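Local structure of haloacid dehalogenase/epoxide hydrolase family (Corynebacterium glutamicum ATCC 13032, 2PR7) at residues A[6-11]-A[39-44]; A[35-40]-A[59-64]. The protein is uncharacterised but belongs to the haloacid dehalogenase-like hydrolases, which suggests hydrolysis at a metal-assisted site, here occupied by a calcium ion. One frame throughout, in Å; residues are numbered along the deposited sequence. Where two conformers were deposited one is given.

Contact 1: A[6-11]-A[39-44]; sequences IVDYAG and ILSNDP. With CA (calcium ion), chain C.
I39 and V7 face each other across two parallel strands, their side chains on the same side of the sheet and crossing obliquely, with CG1 of I39 3.9 Å from CG2 of V7. Because CG1 of I39 stands anti to the carbonyl carbon (chi1 -67°), its other branch, CG2, is directed to the chain beyond the strand and lies 3.9 Å from CB of Y9. A beta-branched residue thus meets two neighbours at once, and I52 and L55 of helix 50-57 also pack on it. Between the backbones, L40 N donates to V7 O at 2.9 Å, and the same oxygen receives a CA-H contact from I39. L40 turns to the other face of the sheet, where its CB lies 3.6 Å from CG2 of I6, the two aliphatic chains running side by side. The strands, joined through helix 17-32 as a beta-alpha-beta unit of the Rossmann-like HAD fold, bring D8, just past one strand, and S41, at the end of the other, to places consistent with the first two motifs of this family. D8 OD2 binds the calcium ion at 2.2 Å, alongside A10 O at 2.4 Å; D99 and three waters complete the site. OD1 passes 3.4 Å from CA of S41 and accepts the backbone N-H of Y9, which comes from 39° above the carboxylate plane. K74, hydrogen-bonded to L40 O, makes a long, weak ion pair with OD1. A water accepting from N42 N and donating to D8 OD2 links the segments just beyond their strands.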
ATOM      1  N   ILE A   6      -2.433   2.367   0.347  1.00 20.07           N
ATOM      2  CA  ILE A   6      -1.031   2.536  -0.075  1.00 20.01           C
ATOM      3  C   ILE A   6      -0.260   1.440   0.698  1.00 18.48           C
ATOM      4  O   ILE A   6      -0.353   1.377   1.917  1.00 19.67           O
ATOM      5  CB  ILE A   6      -0.476   3.916   0.219  1.00 20.20           C
ATOM      6  CG1 ILE A   6      -1.346   5.037  -0.399  1.00 19.20           C
ATOM      7  CG2 ILE A   6       1.023   3.980  -0.214  1.00 19.10           C
ATOM      8  CD1 ILE A   6      -0.916   6.456  -0.017  1.00 22.53           C
ATOM      9  N   VAL A   7       0.394   0.519  -0.003  1.00 18.61           N
ATOM     10  CA  VAL A   7       1.092  -0.596   0.650  0.50 17.68           C
ATOM     11  C   VAL A   7       2.526  -0.713   0.194  1.00 18.60           C
ATOM     12  O   VAL A   7       2.840  -0.357  -0.927  1.00 19.13           O
ATOM     13  CB  VAL A   7       0.397  -1.937   0.414  0.50 18.79           C
ATOM     14  CG1 VAL A   7      -1.151  -1.815   0.623  0.50 17.29           C
ATOM     15  CG2 VAL A   7       0.685  -2.475  -0.949  0.50 22.73           C
ATOM     16  N   ASP A   8       3.381  -1.172   1.101  1.00 20.49           N
ATOM     17  CA  ASP A   8       4.765  -1.440   0.749  1.00 22.50           C
ATOM     18  C   ASP A   8       4.802  -2.744   0.025  1.00 22.91           C
ATOM     19  O   ASP A   8       3.842  -3.514   0.051  1.00 22.25           O
ATOM     20  CB  ASP A   8       5.712  -1.449   1.951  1.00 25.20           C
ATOM     21  CG  ASP A   8       7.174  -1.261   1.530  1.00 26.05           C
ATOM     22  OD1 ASP A   8       7.498  -1.138   0.297  1.00 29.67           O
ATOM     23  OD2 ASP A   8       7.990  -1.197   2.390  1.00 29.97           O
ATOM     24  N   TYR A   9       5.892  -2.996  -0.693  1.00 23.10           N
ATOM     25  CA  TYR A   9       6.095  -4.283  -1.307  1.00 21.30           C
ATOM     26  C   TYR A   9       6.963  -5.172  -0.385  1.00 20.91           C
ATOM     27  O   TYR A   9       6.465  -6.152   0.196  1.00 19.31           O
ATOM     28  CB  TYR A   9       6.754  -4.114  -2.699  1.00 22.63           C
ATOM     29  CG  TYR A   9       6.941  -5.403  -3.370  1.00 19.48           C
ATOM     30  CD1 TYR A   9       5.875  -6.026  -3.985  1.00 22.11           C
ATOM     31  CD2 TYR A   9       8.180  -6.047  -3.342  1.00 20.40           C
ATOM     32  CE1 TYR A   9       6.033  -7.235  -4.593  1.00 26.95           C
ATOM     33  CE2 TYR A   9       8.353  -7.274  -3.941  1.00 22.76           C
ATOM     34  CZ  TYR A   9       7.277  -7.864  -4.570  1.00 31.94           C
ATOM     35  OH  TYR A   9       7.443  -9.076  -5.199  1.00 32.74           O
ATOM     36  N   ALA A  10       8.264  -4.842  -0.207  1.00 19.97           N
ATOM     37  CA  ALA A  10       9.164  -5.709   0.518  1.00 22.17           C
ATOM     38  C   ALA A  10       8.744  -5.769   1.976  1.00 22.92           C
ATOM     39  O   ALA A  10       8.550  -4.746   2.599  1.00 25.04           O
ATOM     40  CB  ALA A  10      10.623  -5.177   0.401  1.00 21.61           C
ATOM     41  N   GLY A  11       8.600  -6.965   2.509  1.00 24.27           N
ATOM     42  CA  GLY A  11       8.140  -7.078   3.878  1.00 24.20           C
ATOM     43  C   GLY A  11       6.638  -7.048   4.095  1.00 26.59           C
ATOM     44  O   GLY A  11       6.159  -7.233   5.241  1.00 25.66           O
ATOM     45  N   ILE A  39       1.189   0.668  -4.640  1.00 18.22           N
ATOM     46  CA  ILE A  39       2.371   0.149  -3.975  1.00 17.63           C
ATOM     47  C   ILE A  39       3.350   1.304  -3.960  1.00 20.11           C
ATOM     48  O   ILE A  39       3.656   1.881  -5.013  1.00 19.51           O
ATOM     49  CB  ILE A  39       2.997  -1.062  -4.705  1.00 17.38           C
ATOM     50  CG1 ILE A  39       2.054  -2.266  -4.629  1.00 21.19           C
ATOM     51  CG2 ILE A  39       4.369  -1.384  -4.120  1.00 19.08           C
ATOM     52  CD1 ILE A  39       2.476  -3.487  -5.392  1.00 20.19           C
ATOM     53  N   LEU A  40       3.791   1.663  -2.758  1.00 18.45           N
ATOM     54  CA  LEU A  40       4.790   2.732  -2.562  1.00 17.01           C
ATOM     55  C   LEU A  40       5.958   2.059  -1.901  1.00 19.47           C
ATOM     56  O   LEU A  40       5.897   1.665  -0.722  1.00 18.79           O
ATOM     57  CB  LEU A  40       4.303   3.895  -1.713  1.00 18.49           C
ATOM     58  CG  LEU A  40       5.253   5.071  -1.453  1.00 18.96           C
ATOM     59  CD1 LEU A  40       5.597   5.792  -2.772  1.00 20.35           C
ATOM     60  CD2 LEU A  40       4.651   6.009  -0.444  1.00 18.36           C
ATOM     61  N   SER A  41       7.038   1.910  -2.663  1.00 17.27           N
ATOM     62  CA  SER A  41       8.167   1.142  -2.202  1.00 18.43           C
ATOM     63  C   SER A  41       9.471   1.947  -2.240  1.00 19.73           C
ATOM     64  O   SER A  41       9.756   2.610  -3.253  1.00 20.14           O
ATOM     65  CB  SER A  41       8.295  -0.072  -3.115  1.00 21.89           C
ATOM     66  OG  SER A  41       9.465  -0.834  -2.876  1.00 28.87           O
ATOM     67  N   ASN A  42      10.290   1.817  -1.194  1.00 18.47           N
ATOM     68  CA  ASN A  42      11.626   2.378  -1.200  1.00 20.22           C
ATOM     69  C   ASN A  42      12.486   1.298  -1.858  1.00 20.09           C
ATOM     70  O   ASN A  42      12.825   0.318  -1.209  1.00 22.27           O
ATOM     71  CB  ASN A  42      12.143   2.670   0.205  1.00 20.77           C
ATOM     72  CG  ASN A  42      11.616   4.000   0.773  1.00 19.41           C
ATOM     73  OD1 ASN A  42      10.847   4.709   0.133  1.00 20.91           O
ATOM     74  ND2 ASN A  42      12.049   4.346   1.994  1.00 22.59           N
ATOM     75  N   ASP A  43      12.834   1.492  -3.122  1.00 19.72           N
ATOM     76  CA  ASP A  43      13.450   0.456  -3.952  1.00 21.32           C
ATOM     77  C   ASP A  43      14.135   1.241  -5.071  1.00 21.69           C
ATOM     78  O   ASP A  43      13.635   2.290  -5.476  1.00 19.23           O
ATOM     79  CB  ASP A  43      12.411  -0.489  -4.549  1.00 21.56           C
ATOM     80  CG  ASP A  43      13.047  -1.640  -5.344  1.00 26.11           C
ATOM     81  OD1 ASP A  43      13.273  -2.731  -4.753  1.00 28.66           O
ATOM     82  OD2 ASP A  43      13.358  -1.503  -6.539  1.00 24.91           O
ATOM     83  N   PRO A  44      15.301   0.779  -5.523  1.00 19.80           N
ATOM     84  CA  PRO A  44      15.986   1.503  -6.609  1.00 19.33           C
ATOM     85  C   PRO A  44      15.199   1.571  -7.906  1.00 18.12           C
ATOM     86  O   PRO A  44      15.488   2.420  -8.781  1.00 18.88           O
ATOM     87  CB  PRO A  44      17.258   0.677  -6.819  1.00 19.55           C
ATOM     88  CG  PRO A  44      17.386  -0.189  -5.665  1.00 22.93           C
ATOM     89  CD  PRO A  44      16.097  -0.350  -5.004  1.00 22.80           C
TER
HETATM   90 CA    CA C 137       9.085  -2.625   3.683  0.50 24.46          CA
HETATM   91  O   HOH W   1       9.744   0.374   1.275  1.00 27.86           O
HETATM   92  O   HOH W   2      11.389  -2.181   3.004  1.00 41.47           O
HETATM   93  O   HOH W   3      11.325  -3.954   4.437  1.00 49.87           O
HETATM   94  O   HOH W   4       9.256  -0.641   5.080  1.00 24.69           O

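Contact 2: A[35-40]-A[59-64]; sequences VGTVIL and GVVDKV
Strand 36-40 and the start of strand 63-66 run parallel, the loop 59-62 leading into the pairing of V38 with K63 and I39 with V64. I39 N donates to K63 O at 2.9 Å, and K63 N reaches T37 O at 3.2 Å. In this beta-alpha-beta unit, which puts 63-66 at the edge of the HAD sheet, helix 50-57 connects the strands and ends in a Schellman motif at G59, whose positive phi suits glycine. T37 and D62 are joined by two good hydrogen bonds, and D62 N also leans weakly on T37 O. T37 N donates to D62 OD2 at 2.9 Å, meeting the carboxylate on its anti side, 18° out of plane; D62 N donates to T37 OG1 at 3.1 Å. Threonine suits this place because its hydroxyl, set between the backbone N and the carbonyl carbon (chi1 53°), faces the incoming chain, and its beta branch is at home in a strand. On the face that carries I39, V61 crosses that side chain at about a right angle, its CG2 3.9 Å from I39 CD1. V64 instead runs beside I39, pointing the same way, with its CG2 4.1 Å from CD1; L27 of helix 17-32 touches V61, and I52 touches V64. K63 turns to the face of V38, its CB beside V38 CG1 and the rest leading away to a weak hydrogen bond from NZ to A86 O. One water donates to both V35 O and D62 OD2 and accepts the hydroxyl proton of T37 OG1, 2.6 Å away.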
ATOM      1  N   VAL A  35     -11.831   0.993  -3.832  1.00 19.01           N
ATOM      2  CA  VAL A  35     -10.659   1.514  -3.133  1.00 19.48           C
ATOM      3  C   VAL A  35      -9.525   1.626  -4.128  1.00 20.17           C
ATOM      4  O   VAL A  35      -9.245   0.690  -4.820  1.00 18.95           O
ATOM      5  CB  VAL A  35     -10.289   0.579  -1.992  1.00 17.24           C
ATOM      6  CG1 VAL A  35      -8.920   0.981  -1.346  1.00 18.39           C
ATOM      7  CG2 VAL A  35     -11.393   0.600  -0.949  1.00 20.87           C
ATOM      8  N   GLY A  36      -8.876   2.775  -4.225  1.00 19.30           N
ATOM      9  CA  GLY A  36      -7.683   2.893  -5.050  1.00 20.73           C
ATOM     10  C   GLY A  36      -6.475   2.298  -4.345  1.00 21.33           C
ATOM     11  O   GLY A  36      -6.366   2.367  -3.132  1.00 19.47           O
ATOM     12  N   THR A  37      -5.601   1.660  -5.112  1.00 20.04           N
ATOM     13  CA  THR A  37      -4.492   0.913  -4.541  1.00 18.74           C
ATOM     14  C   THR A  37      -3.183   1.302  -5.180  1.00 21.30           C
ATOM     15  O   THR A  37      -3.061   1.363  -6.399  1.00 19.87           O
ATOM     16  CB  THR A  37      -4.703  -0.607  -4.677  1.00 19.49           C
ATOM     17  OG1 THR A  37      -4.983  -0.976  -6.044  1.00 22.66           O
ATOM     18  CG2 THR A  37      -5.865  -1.014  -3.815  1.00 21.14           C
ATOM     19  N   VAL A  38      -2.198   1.601  -4.327  1.00 20.14           N
ATOM     20  CA  VAL A  38      -0.855   1.971  -4.766  1.00 18.69           C
ATOM     21  C   VAL A  38       0.174   1.196  -3.966  1.00 18.94           C
ATOM     22  O   VAL A  38       0.047   1.072  -2.745  1.00 20.11           O
ATOM     23  CB  VAL A  38      -0.565   3.473  -4.565  1.00 23.45           C
ATOM     24  CG1 VAL A  38       0.813   3.823  -5.140  1.00 21.69           C
ATOM     25  CG2 VAL A  38      -1.575   4.281  -5.217  1.00 24.16           C
ATOM     26  N   ILE A  39       1.189   0.668  -4.640  1.00 18.22           N
ATOM     27  CA  ILE A  39       2.371   0.149  -3.975  1.00 17.63           C
ATOM     28  C   ILE A  39       3.350   1.304  -3.960  1.00 20.11           C
ATOM     29  O   ILE A  39       3.656   1.881  -5.013  1.00 19.51           O
ATOM     30  CB  ILE A  39       2.997  -1.062  -4.705  1.00 17.38           C
ATOM     31  CG1 ILE A  39       2.054  -2.266  -4.629  1.00 21.19           C
ATOM     32  CG2 ILE A  39       4.369  -1.384  -4.120  1.00 19.08           C
ATOM     33  CD1 ILE A  39       2.476  -3.487  -5.392  1.00 20.19           C
ATOM     34  N   LEU A  40       3.791   1.663  -2.758  1.00 18.45           N
ATOM     35  CA  LEU A  40       4.790   2.732  -2.562  1.00 17.01           C
ATOM     36  C   LEU A  40       5.958   2.059  -1.901  1.00 19.47           C
ATOM     37  O   LEU A  40       5.897   1.665  -0.722  1.00 18.79           O
ATOM     38  CB  LEU A  40       4.303   3.895  -1.713  1.00 18.49           C
ATOM     39  CG  LEU A  40       5.253   5.071  -1.453  1.00 18.96           C
ATOM     40  CD1 LEU A  40       5.597   5.792  -2.772  1.00 20.35           C
ATOM     41  CD2 LEU A  40       4.651   6.009  -0.444  1.00 18.36           C
ATOM     42  N   GLY A  59      -2.895  -5.543 -13.166  1.00 31.32           N
ATOM     43  CA  GLY A  59      -4.120  -5.045 -12.531  1.00 29.04           C
ATOM     44  C   GLY A  59      -4.357  -5.392 -11.053  1.00 29.11           C
ATOM     45  O   GLY A  59      -5.444  -5.138 -10.527  1.00 30.51           O
ATOM     46  N   VAL A  60      -3.356  -5.957 -10.373  1.00 26.70           N
ATOM     47  CA  VAL A  60      -3.479  -6.318  -8.965  1.00 25.84           C
ATOM     48  C   VAL A  60      -3.606  -5.047  -8.127  1.00 26.77           C
ATOM     49  O   VAL A  60      -4.398  -4.973  -7.179  1.00 27.01           O
ATOM     50  CB  VAL A  60      -2.307  -7.197  -8.528  1.00 27.12           C
ATOM     51  CG1 VAL A  60      -2.342  -7.478  -7.053  1.00 28.81           C
ATOM     52  CG2 VAL A  60      -2.291  -8.501  -9.343  1.00 28.83           C
ATOM     53  N   VAL A  61      -2.810  -4.039  -8.487  1.00 24.82           N
ATOM     54  CA  VAL A  61      -2.948  -2.713  -7.925  1.00 22.61           C
ATOM     55  C   VAL A  61      -3.104  -1.715  -9.067  1.00 20.67           C
ATOM     56  O   VAL A  61      -2.747  -2.006 -10.236  1.00 24.23           O
ATOM     57  CB  VAL A  61      -1.732  -2.376  -7.003  1.00 21.14           C
ATOM     58  CG1 VAL A  61      -1.644  -3.425  -5.903  1.00 22.80           C
ATOM     59  CG2 VAL A  61      -0.431  -2.361  -7.787  1.00 20.90           C
ATOM     60  N   ASP A  62      -3.567  -0.518  -8.708  1.00 22.32           N
ATOM     61  CA  ASP A  62      -3.748   0.575  -9.665  1.00 21.40           C
ATOM     62  C   ASP A  62      -2.417   1.164 -10.109  1.00 22.15           C
ATOM     63  O   ASP A  62      -2.239   1.469 -11.300  1.00 20.93           O
ATOM     64  CB  ASP A  62      -4.612   1.691  -9.097  1.00 20.15           C
ATOM     65  CG  ASP A  62      -6.040   1.260  -8.920  1.00 26.81           C
ATOM     66  OD1 ASP A  62      -6.636   0.734  -9.888  1.00 29.18           O
ATOM     67  OD2 ASP A  62      -6.569   1.437  -7.817  1.00 27.17           O
ATOM     68  N   LYS A  63      -1.482   1.324  -9.159  1.00 19.02           N
ATOM     69  CA  LYS A  63      -0.228   1.964  -9.474  1.00 20.18           C
ATOM     70  C   LYS A  63       0.921   1.418  -8.627  1.00 19.59           C
ATOM     71  O   LYS A  63       0.725   1.089  -7.480  1.00 19.60           O
ATOM     72  CB  LYS A  63      -0.343   3.441  -9.198  1.00 21.69           C
ATOM     73  CG  LYS A  63      -1.450   4.185  -9.931  1.00 30.25           C
ATOM     74  CD  LYS A  63      -1.089   4.478 -11.354  1.00 30.89           C
ATOM     75  CE  LYS A  63      -2.134   5.393 -11.976  1.00 43.94           C
ATOM     76  NZ  LYS A  63      -3.512   4.972 -11.591  1.00 51.11           N
ATOM     77  N   VAL A  64       2.125   1.448  -9.190  1.00 18.56           N
ATOM     78  CA  VAL A  64       3.343   1.130  -8.485  1.00 19.19           C
ATOM     79  C   VAL A  64       4.265   2.353  -8.564  1.00 19.78           C
ATOM     80  O   VAL A  64       4.564   2.856  -9.668  1.00 20.38           O
ATOM     81  CB  VAL A  64       4.019  -0.119  -9.124  1.00 18.24           C
ATOM     82  CG1 VAL A  64       5.466  -0.272  -8.653  1.00 19.79           C
ATOM     83  CG2 VAL A  64       3.223  -1.411  -8.829  1.00 21.63           C
TER
HETATM   84  O   HOH W   5      -7.475  -0.654  -6.796  1.00 46.69           O

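In the fold
Strand 36-41 serves both contacts, paired to 4-7 in contact 1 and to the edge strand 63-66 in contact 2, and the centres of the two contacts lie about 11 Å apart. I39 is common to both, touching V7 and Y9 in contact 1 and V61 and V64 in contact 2. A probable hydrogen bond of 2.8 Å from V7 N to V38 O ties the two pairings together directly. The calcium site belongs to contact 1, at the C-terminal ends of the strands; the side chain of I39 is still about 9 Å from the ion. The polar cluster of T37 and D62 in contact 2 lies towards the N-terminal end of strand 36-41, away from the calcium.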